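PDB 2PY5: DNA polymerase from Bacillus phage phi29, which copies the phage genome from a protein primer with strand displacement, high processivity and high fidelity, and carries a 3'-5' exonuclease that proofreads the product. Local coordinates for residues Q55-F60 and H116-D121; N88-I93 and Y101-C106; T400-Y405 and F414-E419. The protein carries 2 engineered substitutions. One frame throughout, in Å; residues are numbered along the deposited sequence.

Contact 1 (Q55-F60 and H116-D121); sequences QADLYF and HTVIYD
Y59 and Y120 lean on each other from adjacent strands. The CD2-CE2 side of the Y59 ring does the touching: its CE2 lies 3.6 Å from Y120 CB, and the two ring planes are turned 34° apart, neither stacked nor edge-to-face. In Y59, CG sits opposite the carbonyl carbon (chi1 -71°), which carries the ring over toward the neighbouring strand. The Y120 ring is held from several directions. V118 CG1 lies over one face, toward the rim, the D57 carboxylate comes to its edge nearly perpendicular to it, and a water binds both Y120 OH (2.9 Å) and D57 OD1 (3.0 Å). OD1 also takes a salt bridge from R6, so an aspartate here serves charge and water together. Y120 packs further on a guanine base of the bound DNA, and Y59 contributes to the interaction with the terminal protein.

These are parallel strands inside the mixed sheet of the 3'-5' exonuclease domain, an arrangement consistent with the RNase H-like fold of B-family proofreading domains. The backbone ladder uses both polar atoms of L58: its N gives to V118 O (2.8 Å), and its O receives Y120 N (2.7 Å). Bonds from V118 N to A56 O and from F60 N to Y120 O extend it at either end.

L58, F60 and I119 make an apolar patch on the other face. I119 CG2 meets the edge of the F60 ring at CD1 (3.6 Å), while L58 CG rests on T117 CG2 (3.7 Å). Threonine suits this place because its two branches divide the work: with OG1 beside the backbone N (chi1 -67°), CG2 falls opposite that N and packs on L58, and OG1 bonds to V51 O and a water. Beside F60, D121 is the N-cap of the helix that follows it, OD1 accepting L123 N and OD2 making a salt bridge with K124.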
loop_
_atom_site.group_PDB
_atom_site.type_symbol
_atom_site.label_atom_id
_atom_site.label_comp_id
_atom_site.label_asym_id
_atom_site.label_seq_id
_atom_site.Cartn_x
_atom_site.Cartn_y
_atom_site.Cartn_z
ATOM N N GLN F 55 27.826 12.641 -7.261
ATOM C CA GLN F 55 28.165 11.664 -6.202
ATOM C C GLN F 55 27.215 11.807 -5.013
ATOM O O GLN F 55 27.654 11.960 -3.856
ATOM C CB GLN F 55 29.615 11.842 -5.713
ATOM C CG GLN F 55 30.677 11.672 -6.779
ATOM C CD GLN F 55 32.055 11.542 -6.177
ATOM O OE1 GLN F 55 32.278 10.725 -5.277
ATOM N NE2 GLN F 55 32.997 12.340 -6.671
ATOM N N ALA F 56 25.915 11.763 -5.298
ATOM C CA ALA F 56 24.899 12.003 -4.288
ATOM C C ALA F 56 23.818 10.932 -4.276
ATOM O O ALA F 56 23.801 9.996 -5.092
ATOM C CB ALA F 56 24.269 13.403 -4.480
ATOM N N ASP F 57 22.899 11.086 -3.338
ATOM C CA ASP F 57 21.694 10.297 -3.291
ATOM C C ASP F 57 20.544 11.150 -3.824
ATOM O O ASP F 57 20.267 12.218 -3.275
ATOM C CB ASP F 57 21.385 9.921 -1.847
ATOM C CG ASP F 57 22.379 8.940 -1.256
ATOM O OD1 ASP F 57 23.239 8.405 -1.990
ATOM O OD2 ASP F 57 22.283 8.692 -0.026
ATOM N N LEU F 58 19.878 10.674 -4.873
ATOM C CA LEU F 58 18.792 11.414 -5.520
ATOM C C LEU F 58 17.501 10.693 -5.262
ATOM O O LEU F 58 17.478 9.466 -5.146
ATOM C CB LEU F 58 18.980 11.506 -7.035
ATOM C CG LEU F 58 20.322 11.962 -7.583
ATOM C CD1 LEU F 58 20.253 12.190 -9.129
ATOM C CD2 LEU F 58 20.884 13.167 -6.814
ATOM N N TYR F 59 16.431 11.465 -5.192
ATOM C CA TYR F 59 15.088 10.937 -4.982
ATOM C C TYR F 59 14.146 11.474 -6.032
ATOM O O TYR F 59 14.083 12.699 -6.235
ATOM C CB TYR F 59 14.580 11.371 -3.603
ATOM C CG TYR F 59 15.296 10.665 -2.495
ATOM C CD1 TYR F 59 16.525 11.125 -2.020
ATOM C CD2 TYR F 59 14.759 9.507 -1.947
ATOM C CE1 TYR F 59 17.192 10.453 -1.011
ATOM C CE2 TYR F 59 15.417 8.832 -0.940
ATOM C CZ TYR F 59 16.631 9.296 -0.486
ATOM O OH TYR F 59 17.292 8.610 0.521
ATOM N N PHE F 60 13.415 10.578 -6.695
ATOM C CA PHE F 60 12.294 10.957 -7.551
ATOM C C PHE F 60 11.052 10.385 -6.913
ATOM O O PHE F 60 11.093 9.273 -6.326
ATOM C CB PHE F 60 12.422 10.385 -8.973
ATOM C CG PHE F 60 13.436 11.098 -9.837
ATOM C CD1 PHE F 60 14.791 10.810 -9.732
ATOM C CD2 PHE F 60 13.022 12.028 -10.772
ATOM C CE1 PHE F 60 15.704 11.441 -10.534
ATOM C CE2 PHE F 60 13.957 12.669 -11.577
ATOM C CZ PHE F 60 15.290 12.363 -11.458
ATOM N N HIS F 116 29.897 7.106 -7.489
ATOM C CA HIS F 116 28.581 6.705 -7.940
ATOM C C HIS F 116 27.496 7.649 -7.476
ATOM O O HIS F 116 27.683 8.378 -6.520
ATOM C CB HIS F 116 28.274 5.261 -7.495
ATOM C CG HIS F 116 27.931 5.090 -6.037
ATOM N ND1 HIS F 116 28.775 5.440 -5.003
ATOM C CD2 HIS F 116 26.848 4.524 -5.454
ATOM C CE1 HIS F 116 28.205 5.131 -3.847
ATOM N NE2 HIS F 116 27.040 4.571 -4.095
ATOM N N THR F 117 26.359 7.601 -8.164
ATOM C CA THR F 117 25.173 8.322 -7.771
ATOM C C THR F 117 24.061 7.318 -7.669
ATOM O O THR F 117 23.851 6.522 -8.603
ATOM C CB THR F 117 24.831 9.443 -8.764
ATOM O OG1 THR F 117 25.858 10.444 -8.694
ATOM C CG2 THR F 117 23.436 10.077 -8.454
ATOM N N VAL F 118 23.365 7.330 -6.536
ATOM C CA VAL F 118 22.248 6.396 -6.276
ATOM C C VAL F 118 20.948 7.161 -6.365
ATOM O O VAL F 118 20.850 8.283 -5.880
ATOM C CB VAL F 118 22.350 5.655 -4.926
ATOM C CG1 VAL F 118 21.324 4.493 -4.888
ATOM C CG2 VAL F 118 23.763 5.112 -4.698
ATOM N N ILE F 119 19.970 6.570 -7.047
ATOM C CA ILE F 119 18.683 7.170 -7.231
ATOM C C ILE F 119 17.630 6.275 -6.587
ATOM O O ILE F 119 17.507 5.089 -6.937
ATOM C CB ILE F 119 18.367 7.344 -8.733
ATOM C CG1 ILE F 119 19.558 8.004 -9.447
ATOM C CG2 ILE F 119 17.120 8.217 -8.912
ATOM C CD1 ILE F 119 19.360 8.256 -10.942
ATOM N N TYR F 120 16.868 6.868 -5.677
ATOM C CA TYR F 120 15.838 6.188 -4.915
ATOM C C TYR F 120 14.429 6.691 -5.244
ATOM O O TYR F 120 14.251 7.733 -5.881
ATOM C CB TYR F 120 16.101 6.409 -3.451
ATOM C CG TYR F 120 17.380 5.804 -2.920
ATOM C CD1 TYR F 120 18.405 6.616 -2.467
ATOM C CD2 TYR F 120 17.539 4.430 -2.809
ATOM C CE1 TYR F 120 19.551 6.074 -1.940
ATOM C CE2 TYR F 120 18.701 3.876 -2.303
ATOM C CZ TYR F 120 19.703 4.712 -1.854
ATOM O OH TYR F 120 20.879 4.202 -1.322
ATOM N N ASP F 121 13.433 5.957 -4.765
ATOM C CA ASP F 121 12.024 6.327 -4.901
ATOM C C ASP F 121 11.514 6.962 -3.599
ATOM O O ASP F 121 11.342 6.256 -2.575
ATOM C CB ASP F 121 11.216 5.068 -5.240
ATOM C CG ASP F 121 9.793 5.359 -5.644
ATOM O OD1 ASP F 121 9.443 6.555 -5.824
ATOM O OD2 ASP F 121 9.023 4.376 -5.812
HETATM O O HOH W 1 30.590 8.504 -4.851
HETATM O O HOH W 2 28.626 10.443 -9.160
HETATM O O HOH W 3 23.321 5.655 -0.891
#

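Contact 2 (N88-I93 and Y101-C106); sequences NTYNTI and YMIDIC. With nucleotides of chain C.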
loop_
_atom_site.group_PDB
_atom_site.type_symbol
_atom_site.label_atom_id
_atom_site.label_comp_id
_atom_site.label_asym_id
_atom_site.label_seq_id
_atom_site.Cartn_x
_atom_site.Cartn_y
_atom_site.Cartn_z
ATOM N N ASN F 88 31.242 2.430 -15.365
ATOM C CA ASN F 88 30.345 2.748 -16.489
ATOM C C ASN F 88 29.223 1.750 -16.655
ATOM O O ASN F 88 28.858 1.369 -17.751
ATOM C CB ASN F 88 31.120 2.915 -17.795
ATOM C CG ASN F 88 32.050 4.075 -17.746
ATOM O OD1 ASN F 88 31.649 5.185 -17.391
ATOM N ND2 ASN F 88 33.312 3.840 -18.092
ATOM N N THR F 89 28.656 1.353 -15.529
ATOM C CA THR F 89 27.461 0.508 -15.520
ATOM C C THR F 89 26.498 1.013 -14.462
ATOM O O THR F 89 26.853 1.855 -13.635
ATOM C CB THR F 89 27.789 -0.959 -15.212
ATOM O OG1 THR F 89 28.214 -1.085 -13.850
ATOM C CG2 THR F 89 28.868 -1.522 -16.166
ATOM N N TYR F 90 25.279 0.483 -14.482
ATOM C CA TYR F 90 24.270 0.801 -13.476
ATOM C C TYR F 90 23.654 -0.501 -12.976
ATOM O O TYR F 90 23.591 -1.495 -13.702
ATOM C CB TYR F 90 23.196 1.769 -14.003
ATOM C CG TYR F 90 22.317 1.173 -15.072
ATOM C CD1 TYR F 90 21.063 0.663 -14.760
ATOM C CD2 TYR F 90 22.746 1.101 -16.384
ATOM C CE1 TYR F 90 20.261 0.109 -15.713
ATOM C CE2 TYR F 90 21.937 0.535 -17.378
ATOM C CZ TYR F 90 20.693 0.048 -17.032
ATOM O OH TYR F 90 19.876 -0.541 -17.969
ATOM N N ASN F 91 23.286 -0.495 -11.702
ATOM C CA ASN F 91 22.579 -1.608 -11.055
ATOM C C ASN F 91 21.178 -1.104 -10.726
ATOM O O ASN F 91 20.930 0.113 -10.671
ATOM C CB ASN F 91 23.322 -2.026 -9.781
ATOM C CG ASN F 91 22.747 -3.280 -9.125
ATOM O OD1 ASN F 91 22.071 -4.081 -9.765
ATOM N ND2 ASN F 91 23.032 -3.458 -7.846
ATOM N N THR F 92 20.240 -2.033 -10.542
ATOM C CA THR F 92 18.883 -1.672 -10.166
ATOM C C THR F 92 18.355 -2.609 -9.085
ATOM O O THR F 92 18.826 -3.724 -8.944
ATOM C CB THR F 92 17.902 -1.739 -11.362
ATOM O OG1 THR F 92 17.979 -3.026 -11.966
ATOM C CG2 THR F 92 18.258 -0.719 -12.413
ATOM N N ILE F 93 17.368 -2.114 -8.335
ATOM C CA ILE F 93 16.466 -2.955 -7.543
ATOM C C ILE F 93 15.068 -2.703 -8.068
ATOM O O ILE F 93 14.456 -1.700 -7.755
ATOM C CB ILE F 93 16.521 -2.662 -6.024
ATOM C CG1 ILE F 93 17.935 -2.842 -5.510
ATOM C CG2 ILE F 93 15.531 -3.551 -5.303
ATOM C CD1 ILE F 93 18.101 -2.389 -4.058
ATOM N N TYR F 101 12.924 0.446 -6.710
ATOM C CA TYR F 101 13.533 0.904 -5.431
ATOM C C TYR F 101 14.823 1.689 -5.630
ATOM O O TYR F 101 15.130 2.561 -4.823
ATOM C CB TYR F 101 13.847 -0.260 -4.491
ATOM C CG TYR F 101 12.634 -1.013 -4.031
ATOM C CD1 TYR F 101 12.120 -2.039 -4.795
ATOM C CD2 TYR F 101 11.992 -0.683 -2.862
ATOM C CE1 TYR F 101 11.019 -2.725 -4.398
ATOM C CE2 TYR F 101 10.867 -1.361 -2.432
ATOM C CZ TYR F 101 10.367 -2.386 -3.213
ATOM O OH TYR F 101 9.258 -3.098 -2.804
ATOM N N MET F 102 15.595 1.383 -6.666
ATOM C CA MET F 102 16.951 1.931 -6.785
ATOM C C MET F 102 17.476 1.813 -8.199
ATOM O O MET F 102 17.278 0.796 -8.863
ATOM C CB MET F 102 17.917 1.205 -5.818
ATOM C CG MET F 102 19.339 1.803 -5.788
ATOM S SD MET F 102 20.513 0.755 -4.942
ATOM C CE MET F 102 20.727 -0.511 -6.182
ATOM N N ILE F 103 18.183 2.861 -8.620
ATOM C CA ILE F 103 19.108 2.826 -9.757
ATOM C C ILE F 103 20.440 3.359 -9.225
ATOM O O ILE F 103 20.485 4.471 -8.729
ATOM C CB ILE F 103 18.661 3.728 -10.910
ATOM C CG1 ILE F 103 17.244 3.398 -11.369
ATOM C CG2 ILE F 103 19.650 3.602 -12.102
ATOM C CD1 ILE F 103 16.635 4.461 -12.311
ATOM N N ASP F 104 21.496 2.559 -9.312
ATOM C CA ASP F 104 22.824 2.927 -8.779
ATOM C C ASP F 104 23.778 3.004 -9.960
ATOM O O ASP F 104 24.085 1.987 -10.582
ATOM C CB ASP F 104 23.268 1.884 -7.780
ATOM C CG ASP F 104 24.500 2.286 -6.981
ATOM O OD1 ASP F 104 24.926 1.483 -6.121
ATOM O OD2 ASP F 104 25.028 3.385 -7.223
ATOM N N ILE F 105 24.241 4.216 -10.274
ATOM C CA ILE F 105 25.048 4.446 -11.453
ATOM C C ILE F 105 26.502 4.542 -11.032
ATOM O O ILE F 105 26.873 5.439 -10.256
ATOM C CB ILE F 105 24.618 5.754 -12.158
ATOM C CG1 ILE F 105 23.130 5.713 -12.542
ATOM C CG2 ILE F 105 25.508 6.034 -13.396
ATOM C CD1 ILE F 105 22.552 7.067 -12.847
ATOM N N CYS F 106 27.314 3.616 -11.525
ATOM C CA CYS F 106 28.718 3.485 -11.113
ATOM C C CYS F 106 29.636 4.095 -12.152
ATOM O O CYS F 106 29.650 3.647 -13.291
ATOM C CB CYS F 106 29.089 2.016 -11.002
ATOM S SG CYS F 106 30.785 1.737 -10.520
ATOM P P DG C 2 20.013 -7.837 2.577
ATOM O OP1 DG C 2 19.941 -8.005 4.047
ATOM O OP2 DG C 2 19.484 -8.903 1.693
ATOM O "O5'" DG C 2 19.348 -6.427 2.169
ATOM C "C5'" DG C 2 19.784 -5.281 2.896
ATOM C "C4'" DG C 2 19.228 -3.954 2.412
ATOM O "O4'" DG C 2 20.023 -3.459 1.320
ATOM C "C3'" DG C 2 17.804 -3.914 1.888
ATOM O "O3'" DG C 2 17.247 -2.734 2.399
ATOM C "C2'" DG C 2 17.918 -3.826 0.372
ATOM C "C1'" DG C 2 19.182 -2.997 0.279
ATOM N N9 DG C 2 20.007 -3.178 -0.896
ATOM C C8 DG C 2 20.198 -4.321 -1.630
ATOM N N7 DG C 2 21.040 -4.162 -2.610
ATOM C C5 DG C 2 21.433 -2.830 -2.494
ATOM C C6 DG C 2 22.326 -2.075 -3.280
ATOM O O6 DG C 2 22.971 -2.468 -4.259
ATOM N N1 DG C 2 22.448 -0.762 -2.821
ATOM C C2 DG C 2 21.778 -0.234 -1.739
ATOM N N2 DG C 2 22.011 1.059 -1.444
ATOM N N3 DG C 2 20.929 -0.939 -0.996
ATOM C C4 DG C 2 20.815 -2.216 -1.436
ATOM P P DA C 3 15.891 -2.790 3.223
ATOM O OP1 DA C 3 15.695 -1.416 3.724
ATOM O OP2 DA C 3 15.943 -3.994 4.117
ATOM O "O5'" DA C 3 14.791 -3.095 2.108
ATOM C "C5'" DA C 3 14.339 -2.035 1.315
ATOM C "C4'" DA C 3 13.587 -2.620 0.137
ATOM O "O4'" DA C 3 14.511 -3.380 -0.666
ATOM C "C3'" DA C 3 12.474 -3.595 0.482
ATOM O "O3'" DA C 3 11.233 -2.908 0.479
ATOM C "C2'" DA C 3 12.502 -4.609 -0.669
ATOM C "C1'" DA C 3 13.923 -4.557 -1.213
ATOM N N9 DA C 3 14.864 -5.595 -0.788
ATOM C C8 DA C 3 15.100 -6.018 0.502
ATOM N N7 DA C 3 16.050 -6.925 0.608
ATOM C C5 DA C 3 16.470 -7.100 -0.702
ATOM C C6 DA C 3 17.450 -7.928 -1.287
ATOM N N6 DA C 3 18.215 -8.769 -0.582
ATOM N N1 DA C 3 17.619 -7.854 -2.631
ATOM C C2 DA C 3 16.850 -7.012 -3.337
ATOM N N3 DA C 3 15.895 -6.189 -2.897
ATOM C C4 DA C 3 15.759 -6.279 -1.566
HETATM O O HOH W 4 24.238 -1.130 -6.004
#
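I93 and M102 cross at a slant on the DNA side of a beta hairpin, strands 89-94 and 100-110 of the exonuclease domain. The methionine chain runs straight to SD, then bends (chi3 75°), bringing CE to 3.7 Å from I93 CG1. Both side chains lie against one face of the guanine of DG2 of chain C, M102 SD 3.2 Å from its N1. I93 CD1 reaches C5 of that base at 3.7 Å, in keeping with its role in binding template-primer structures. An apolar, beta-branched isoleucine and a pliant methionine suit a surface meeting a flat base.

Y101 stands about square to I93, whose CG2 touches Y101 CD1 at 3.8 Å. One face of the ring receives C2' of DA3 of chain C, and K124 makes a cation-pi contact with it. A classic beta bulge puts Y101 and M102 both opposite I93: Y101 N bonds I93 O firmly, M102 N only weakly. At the far end a G1 bulge sets N88 and T89 against C106.

On the reverse side Y90, T92 and I103 touch helix 63-76, and I105 helix 44-54. Y90 takes the crowded position between backbone N and carbonyl carbon (chi1 67°), its CB close to D104 O, and its hydroxyl bonds E75.

N91 and D104 share the DNA side, where one water joins N91 ND2 (3.2 Å), D104 OD1 (2.7 Å) and O6 of DG2 of chain C.

Contact 3 (T400-Y405 and F414-E419); sequences TGKVPY and FRLGEE. With EDO (1,2-ethanediol), chain O; nucleotides of chain B.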
loop_
_atom_site.group_PDB
_atom_site.type_symbol
_atom_site.label_atom_id
_atom_site.label_comp_id
_atom_site.label_asym_id
_atom_site.label_seq_id
_atom_site.Cartn_x
_atom_site.Cartn_y
_atom_site.Cartn_z
ATOM N N THR F 400 14.273 -12.424 -6.213
ATOM C CA THR F 400 14.572 -12.435 -7.646
ATOM C C THR F 400 13.913 -11.219 -8.280
ATOM O O THR F 400 12.726 -10.974 -8.067
ATOM C CB THR F 400 14.052 -13.737 -8.291
ATOM O OG1 THR F 400 14.596 -14.852 -7.586
ATOM C CG2 THR F 400 14.431 -13.830 -9.792
ATOM N N GLY F 401 14.710 -10.443 -9.007
ATOM C CA GLY F 401 14.241 -9.179 -9.580
ATOM C C GLY F 401 14.096 -9.176 -11.079
ATOM O O GLY F 401 14.186 -10.220 -11.751
ATOM N N LYS F 402 13.835 -7.983 -11.605
ATOM C CA LYS F 402 13.656 -7.772 -13.037
ATOM C C LYS F 402 14.778 -6.841 -13.530
ATOM O O LYS F 402 15.147 -5.848 -12.856
ATOM C CB LYS F 402 12.271 -7.141 -13.315
ATOM C CG LYS F 402 11.052 -8.076 -13.142
ATOM C CD LYS F 402 10.810 -8.917 -14.386
ATOM C CE LYS F 402 9.858 -10.081 -14.140
ATOM N NZ LYS F 402 8.445 -9.671 -13.830
ATOM N N VAL F 403 15.352 -7.207 -14.663
ATOM C CA VAL F 403 16.500 -6.524 -15.235
ATOM C C VAL F 403 16.060 -5.767 -16.476
ATOM O O VAL F 403 15.498 -6.359 -17.396
ATOM C CB VAL F 403 17.596 -7.535 -15.620
ATOM C CG1 VAL F 403 18.773 -6.853 -16.305
ATOM C CG2 VAL F 403 18.045 -8.315 -14.376
ATOM N N PRO F 404 16.316 -4.454 -16.518
ATOM C CA PRO F 404 15.944 -3.706 -17.718
ATOM C C PRO F 404 16.866 -3.955 -18.888
ATOM O O PRO F 404 18.045 -4.265 -18.696
ATOM C CB PRO F 404 16.075 -2.266 -17.276
ATOM C CG PRO F 404 17.112 -2.307 -16.221
ATOM C CD PRO F 404 16.962 -3.590 -15.516
ATOM N N TYR F 405 16.326 -3.809 -20.096
ATOM C CA TYR F 405 17.131 -3.847 -21.321
ATOM C C TYR F 405 16.408 -3.083 -22.413
ATOM O O TYR F 405 15.211 -2.832 -22.308
ATOM C CB TYR F 405 17.400 -5.288 -21.750
ATOM C CG TYR F 405 16.186 -6.043 -22.207
ATOM C CD1 TYR F 405 15.870 -6.145 -23.550
ATOM C CD2 TYR F 405 15.362 -6.666 -21.293
ATOM C CE1 TYR F 405 14.742 -6.855 -23.965
ATOM C CE2 TYR F 405 14.249 -7.371 -21.693
ATOM C CZ TYR F 405 13.938 -7.458 -23.018
ATOM O OH TYR F 405 12.818 -8.169 -23.390
ATOM N N PHE F 414 11.864 -5.846 -19.795
ATOM C CA PHE F 414 12.326 -6.367 -18.514
ATOM C C PHE F 414 12.363 -7.879 -18.549
ATOM O O PHE F 414 11.430 -8.524 -19.059
ATOM C CB PHE F 414 11.415 -5.863 -17.403
ATOM C CG PHE F 414 11.339 -4.370 -17.358
ATOM C CD1 PHE F 414 10.439 -3.682 -18.157
ATOM C CD2 PHE F 414 12.207 -3.651 -16.569
ATOM C CE1 PHE F 414 10.393 -2.305 -18.156
ATOM C CE2 PHE F 414 12.168 -2.261 -16.561
ATOM C CZ PHE F 414 11.266 -1.594 -17.349
ATOM N N ARG F 415 13.465 -8.444 -18.068
ATOM C CA ARG F 415 13.622 -9.890 -17.997
ATOM C C ARG F 415 13.762 -10.279 -16.539
ATOM O O ARG F 415 14.314 -9.530 -15.753
ATOM C CB ARG F 415 14.845 -10.363 -18.797
ATOM C CG ARG F 415 16.199 -9.839 -18.339
ATOM C CD ARG F 415 17.302 -10.408 -19.185
ATOM N NE ARG F 415 18.600 -9.800 -18.919
ATOM C CZ ARG F 415 19.423 -10.158 -17.936
ATOM N NH1 ARG F 415 19.100 -11.120 -17.090
ATOM N NH2 ARG F 415 20.584 -9.536 -17.802
ATOM N N LEU F 416 13.263 -11.461 -16.184
ATOM C CA LEU F 416 13.490 -11.975 -14.862
ATOM C C LEU F 416 14.975 -12.268 -14.711
ATOM O O LEU F 416 15.578 -12.926 -15.558
ATOM C CB LEU F 416 12.675 -13.249 -14.604
ATOM C CG LEU F 416 12.550 -13.778 -13.188
ATOM C CD1 LEU F 416 11.855 -12.774 -12.248
ATOM C CD2 LEU F 416 11.818 -15.121 -13.218
ATOM N N GLY F 417 15.546 -11.783 -13.618
ATOM C CA GLY F 417 16.957 -11.944 -13.346
ATOM C C GLY F 417 17.318 -13.243 -12.667
ATOM O O GLY F 417 16.534 -14.203 -12.637
ATOM N N GLU F 418 18.512 -13.256 -12.090
ATOM C CA GLU F 418 19.046 -14.434 -11.440
ATOM C C GLU F 418 18.270 -14.748 -10.177
ATOM O O GLU F 418 17.830 -13.851 -9.456
ATOM C CB GLU F 418 20.524 -14.194 -11.107
ATOM C CG GLU F 418 21.283 -15.412 -10.734
ATOM C CD GLU F 418 22.802 -15.212 -10.809
ATOM O OE1 GLU F 418 23.470 -15.727 -9.895
ATOM O OE2 GLU F 418 23.312 -14.600 -11.785
ATOM N N GLU F 419 18.085 -16.039 -9.902
ATOM C CA GLU F 419 17.412 -16.435 -8.691
ATOM C C GLU F 419 18.171 -15.909 -7.491
ATOM O O GLU F 419 19.392 -16.062 -7.406
ATOM C CB GLU F 419 17.318 -17.953 -8.591
ATOM C CG GLU F 419 16.346 -18.599 -9.581
ATOM C CD GLU F 419 14.894 -18.297 -9.277
ATOM O OE1 GLU F 419 14.438 -18.612 -8.152
ATOM O OE2 GLU F 419 14.189 -17.762 -10.161
HETATM C C1 EDO O . 18.611 -8.969 -22.911
HETATM O O1 EDO O . 19.310 -8.830 -21.668
HETATM C C2 EDO O . 17.870 -10.309 -22.963
HETATM O O2 EDO O . 16.456 -10.149 -23.168
ATOM P P DT B 5 5.819 -8.396 -16.198
ATOM O OP1 DT B 5 4.770 -9.448 -16.269
ATOM O OP2 DT B 5 7.241 -8.769 -16.024
ATOM O "O5'" DT B 5 5.764 -7.526 -17.541
ATOM C "C5'" DT B 5 4.525 -7.057 -18.047
ATOM C "C4'" DT B 5 4.743 -5.846 -18.933
ATOM O "O4'" DT B 5 5.134 -4.701 -18.137
ATOM C "C3'" DT B 5 5.838 -5.984 -19.981
ATOM O "O3'" DT B 5 5.439 -5.285 -21.150
ATOM C "C2'" DT B 5 7.060 -5.340 -19.329
ATOM C "C1'" DT B 5 6.393 -4.207 -18.570
ATOM N N1 DT B 5 7.075 -3.764 -17.321
ATOM C C2 DT B 5 7.298 -2.419 -17.108
ATOM O O2 DT B 5 6.983 -1.502 -17.879
ATOM N N3 DT B 5 7.905 -2.166 -15.899
ATOM C C4 DT B 5 8.303 -3.076 -14.936
ATOM O O4 DT B 5 8.824 -2.702 -13.889
ATOM C C5 DT B 5 8.027 -4.455 -15.221
ATOM C C7 DT B 5 8.405 -5.533 -14.259
ATOM C C6 DT B 5 7.429 -4.737 -16.392
HETATM O O HOH W 5 17.556 -11.147 -9.292
HETATM O O HOH W 6 11.713 -10.047 -21.403
#
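V403 and R415 lie side by side, pointing the same way from neighbouring strands. The guanidinium spreads flat against the valine, with V403 CG1 under one of its faces, 3.6 Å from R415 NH2. R415 CG sits between backbone N and carbonyl carbon (chi1 62°), and the chain then runs extended, so CG lies against V403 CB and the guanidinium comes over CG1, while NE bonds O1 of an ethanediol, probably from the crystallisation liquor. Beneath this pair the backbones bond in both directions, V403 N to R415 O at 2.8 Å and R415 N to V403 O at 3.0 Å.

The other face of this two-stranded hairpin carries K402, P404, F414 and L416. F414 CE2 touches P404 CB at 4.0 Å, and one face of its ring is covered by the thymine of DT5 of chain B, whose C2 is 3.3 Å from CE1. K402 bends twice along its length, its CE passing L416 CD1, to bring NZ 2.7 Å from OP2 of the same nucleotide; R96 O is a second partner of the amine.

Further out the strands give way to loops. G417 N bonds G401 O, and the bare CA of G417 tucks against V403 CG2. A CB there would point tightly at that methyl, so a residue without one suits the turn-off from the strand. A water connects G401 N with E418 O, while T400 sets its methyl CG2 3.4 Å from E418 O. The T400 hydroxyl is fixed by D398 and by E420 N, so the threonine ties the two ends of the TPR2 insertion together.

An aromatic face for the base and a lysine for the phosphate recognise features common to any DNA strand. The grip here is therefore consistent with binding that does not depend on sequence.

Overall arrangement
From the N terminus, strand 57-60 enters contact 1, and the chain returns to it at 113-121 after a long excursion. Contact 2 is nested inside that loop as a tight hairpin, and its second strand leads directly into the second strand of contact 1. The two contacts are thus one sheet, joined by probable backbone hydrogen bonds, I119 N to I103 O and I105 N to T117 O. Contact 3 follows far later, in series, as a hairpin within the polymerisation region. It meets contact 2 where P404 rests on Y90 and T92, and K402 bonds I94 through the backbone. Contacts 1 and 3 do not touch; contact 2, itself part of the exonuclease sheet, is where the TPR2 hairpin meets that sheet.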